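Side-chain contact in enoyl-acyl carrier protein reductase (Uncultured bacterium, PDB 6KIA), which reduces the enoyl double bond of acyl-carrier-protein thioesters, probably in fatty acid elongation, with NADH bound in a Rossmann-type domain: residues 159-164 against 210-215. Residues are numbered along the deposited sequence; the frame is centred on the assembly and turned at random.
Sequences HTMAGG and ANTFLH. With NAI (1,4-dihydronicotinamide adenine dinucleotide), chain D.
His-159 meets Thr-212 and Phe-213 along its side chain from CB to NE2, a compact example of how a residue ending a Rossmann strand can join the cofactor loop to a neighbouring helix. Its CB lies 3.5 Å from CD1 of Phe-213, and CG approaches the same ring carbon. With CG anti to the backbone N (chi1 175°), the imidazole reaches toward the helix, where CD2 packs on the backbone N and CA of Phe-213. At the tip, NE2 donates to Thr-212 OG1 over 2.8 Å; the acceptor lies in the ring plane and the bond is virtually straight at 179°, which helps fix the ring's rotation. That hydroxyl is also hydrogen-bonded to Val-208 O one turn back along the helix, so it links the imidazole to the helix backbone.

The imidazole is covered on both faces. Over one sits Phe-213 CB, 4.1 Å from the ring centroid in a CH-pi contact, while the backbone N of Met-161 lies over the rim of the opposite face. The phenyl ring of Phe-213 completes an edge-to-face pair, its edge toward the imidazole face of His-159 with the planes at 63°. Farther from the phenyl ring, Met-161 SD rests 3.8 Å from Thr-212 CB, and its CG comes within 3.4 Å of the adenine N3A of NADH; one methionine thus touches both helix and cofactor. The adjoining Thr-160 OG1 donates to O3B of the adenosine ribose.

Strand 155-159 runs parallel to its two neighbours in the mixed sheet, strands 21-25 and 234-240, and His-159 packs on Phe-25 and Ala-238 from these neighbours. Helix 196-219 packs against strand 234-240 through Phe-213, which also reaches Leu-269 and Ile-272 of helix 263-278, while Thr-212 touches Phe-134 of helix 120-146.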
loop_
_atom_site.group_PDB
_atom_site.type_symbol
_atom_site.label_atom_id
_atom_site.label_comp_id
_atom_site.label_asym_id
_atom_site.label_seq_id
_atom_site.Cartn_x
_atom_site.Cartn_y
_atom_site.Cartn_z
ATOM N N HIS A 159 -8.080 6.358 1.569
ATOM C CA HIS A 159 -6.745 6.551 2.155
ATOM C C HIS A 159 -5.748 5.663 1.446
ATOM O O HIS A 159 -6.046 4.506 1.192
ATOM C CB HIS A 159 -6.823 6.230 3.646
ATOM C CG HIS A 159 -5.520 6.270 4.377
ATOM N ND1 HIS A 159 -4.641 5.206 4.379
ATOM C CD2 HIS A 159 -4.995 7.194 5.219
ATOM C CE1 HIS A 159 -3.602 5.500 5.140
ATOM N NE2 HIS A 159 -3.794 6.699 5.664
ATOM N N THR A 160 -4.566 6.194 1.128
ATOM C CA THR A 160 -3.547 5.393 0.440
ATOM C C THR A 160 -2.189 5.526 1.100
ATOM O O THR A 160 -1.224 4.907 0.652
ATOM C CB THR A 160 -3.362 5.811 -1.045
ATOM O OG1 THR A 160 -2.792 7.126 -1.084
ATOM C CG2 THR A 160 -4.679 5.777 -1.823
ATOM N N MET A 161 -2.081 6.364 2.131
ATOM C CA MET A 161 -0.766 6.779 2.615
ATOM C C MET A 161 -0.011 5.672 3.309
ATOM O O MET A 161 -0.543 5.008 4.191
ATOM C CB MET A 161 -0.898 7.958 3.591
ATOM C CG MET A 161 -1.559 9.163 2.979
ATOM S SD MET A 161 -1.724 10.523 4.139
ATOM C CE MET A 161 -2.301 11.841 3.058
ATOM N N ALA A 162 1.244 5.523 2.912
ATOM C CA ALA A 162 2.197 4.635 3.573
ATOM C C ALA A 162 3.585 5.190 3.310
ATOM O O ALA A 162 3.861 5.665 2.215
ATOM C CB ALA A 162 2.080 3.186 3.043
ATOM N N GLY A 163 4.471 5.108 4.296
ATOM C CA GLY A 163 5.836 5.587 4.111
ATOM C C GLY A 163 6.447 6.011 5.425
ATOM O O GLY A 163 6.072 5.486 6.466
ATOM N N GLY A 164 7.388 6.957 5.381
ATOM C CA GLY A 164 8.008 7.468 6.590
ATOM C C GLY A 164 9.497 7.175 6.641
ATOM O O GLY A 164 10.128 7.333 7.681
ATOM N N ALA A 210 -0.365 4.598 9.436
ATOM C CA ALA A 210 -1.525 4.266 10.264
ATOM C C ALA A 210 -2.281 5.483 10.786
ATOM O O ALA A 210 -3.480 5.644 10.515
ATOM C CB ALA A 210 -1.086 3.370 11.440
ATOM N N ASN A 211 -1.609 6.340 11.547
ATOM C CA ASN A 211 -2.314 7.428 12.222
ATOM C C ASN A 211 -2.960 8.460 11.290
ATOM O O ASN A 211 -3.948 9.083 11.654
ATOM C CB ASN A 211 -1.365 8.112 13.193
ATOM C CG ASN A 211 -0.954 7.187 14.323
ATOM O OD1 ASN A 211 -1.641 6.204 14.608
ATOM N ND2 ASN A 211 0.169 7.487 14.965
ATOM N N THR A 212 -2.417 8.621 10.088
ATOM C CA THR A 212 -3.050 9.440 9.061
ATOM C C THR A 212 -4.507 9.013 8.770
ATOM O O THR A 212 -5.331 9.859 8.426
ATOM C CB THR A 212 -2.264 9.377 7.744
ATOM O OG1 THR A 212 -2.018 8.002 7.413
ATOM C CG2 THR A 212 -0.920 10.076 7.891
ATOM N N PHE A 213 -4.813 7.713 8.865
ATOM C CA PHE A 213 -6.187 7.227 8.679
ATOM C C PHE A 213 -7.081 7.727 9.791
ATOM O O PHE A 213 -8.224 8.118 9.550
ATOM C CB PHE A 213 -6.208 5.699 8.614
ATOM C CG PHE A 213 -7.479 5.104 8.071
ATOM C CD1 PHE A 213 -8.068 5.576 6.892
ATOM C CD2 PHE A 213 -8.017 3.979 8.670
ATOM C CE1 PHE A 213 -9.218 4.968 6.370
ATOM C CE2 PHE A 213 -9.166 3.378 8.161
ATOM C CZ PHE A 213 -9.761 3.864 7.002
ATOM N N LEU A 214 -6.549 7.717 11.014
ATOM C CA LEU A 214 -7.297 8.236 12.149
ATOM C C LEU A 214 -7.528 9.727 11.965
ATOM O O LEU A 214 -8.616 10.220 12.253
ATOM C CB LEU A 214 -6.570 7.985 13.480
ATOM C CG LEU A 214 -7.262 8.637 14.691
ATOM C CD1 LEU A 214 -8.613 7.963 14.962
ATOM C CD2 LEU A 214 -6.379 8.615 15.932
ATOM N N HIS A 215 -6.515 10.449 11.485
ATOM C CA HIS A 215 -6.644 11.891 11.308
ATOM C C HIS A 215 -7.641 12.190 10.212
ATOM O O HIS A 215 -8.336 13.199 10.255
ATOM C CB HIS A 215 -5.299 12.525 10.981
ATOM C CG HIS A 215 -4.303 12.363 12.079
ATOM N ND1 HIS A 215 -4.653 12.461 13.408
ATOM C CD2 HIS A 215 -2.979 12.075 12.052
ATOM C CE1 HIS A 215 -3.585 12.245 14.155
ATOM N NE2 HIS A 215 -2.557 12.012 13.358
HETATM P PA NAI D . 2.591 4.390 -4.220
HETATM O O1A NAI D . 1.956 4.660 -5.549
HETATM O O2A NAI D . 4.026 4.842 -4.039
HETATM O O5B NAI D . 1.638 5.017 -3.112
HETATM C C5B NAI D . 2.190 5.504 -1.906
HETATM C C4B NAI D . 1.075 6.442 -1.348
HETATM O O4B NAI D . 1.583 6.889 0.048
HETATM C C3B NAI D . 0.906 7.500 -2.057
HETATM O O3B NAI D . -0.526 7.881 -2.168
HETATM C C2B NAI D . 1.752 8.680 -1.265
HETATM O O2B NAI D . 1.275 10.004 -1.706
HETATM C C1B NAI D . 1.536 8.419 -0.023
HETATM N N9A NAI D . 2.682 8.811 0.824
HETATM C C8A NAI D . 3.953 8.390 0.947
HETATM N N7A NAI D . 4.544 9.129 1.883
HETATM C C5A NAI D . 3.631 10.012 2.352
HETATM C C6A NAI D . 3.797 10.982 3.328
HETATM N N6A NAI D . 4.908 11.383 4.146
HETATM N N1A NAI D . 2.745 11.759 3.635
HETATM C C2A NAI D . 1.551 11.593 2.985
HETATM N N3A NAI D . 1.387 10.620 2.013
HETATM C C4A NAI D . 2.463 9.831 1.703
HETATM O O3 NAI D . 2.602 2.771 -3.881
HETATM P PN NAI D . 1.384 1.800 -3.460
HETATM O O1N NAI D . 0.304 1.837 -4.496
HETATM O O2N NAI D . 2.054 0.443 -3.318
HETATM O O5D NAI D . 0.836 2.314 -2.054
HETATM C C5D NAI D . -0.529 2.651 -1.868
HETATM C C4D NAI D . -1.056 1.828 -0.670
HETATM O O4D NAI D . -1.115 0.559 -1.025
HETATM C C3D NAI D . -0.072 1.882 0.497
HETATM O O3D NAI D . -0.706 2.151 1.701
HETATM C C2D NAI D . 0.461 0.432 0.513
HETATM O O2D NAI D . 1.038 0.144 1.835
HETATM C C1D NAI D . -0.582 -0.290 0.197
HETATM N N1N NAI D . -0.247 -1.634 -0.272
HETATM C C2N NAI D . 0.782 -1.863 -1.161
HETATM C C3N NAI D . 1.103 -3.175 -1.533
HETATM C C7N NAI D . 2.212 -3.460 -2.544
HETATM O O7N NAI D . 2.704 -4.582 -2.635
HETATM N N7N NAI D . 2.660 -2.408 -3.385
HETATM C C4N NAI D . 0.393 -4.263 -1.045
HETATM C C5N NAI D . -0.682 -4.016 -0.183
HETATM C C6N NAI D . -0.989 -2.706 0.199
#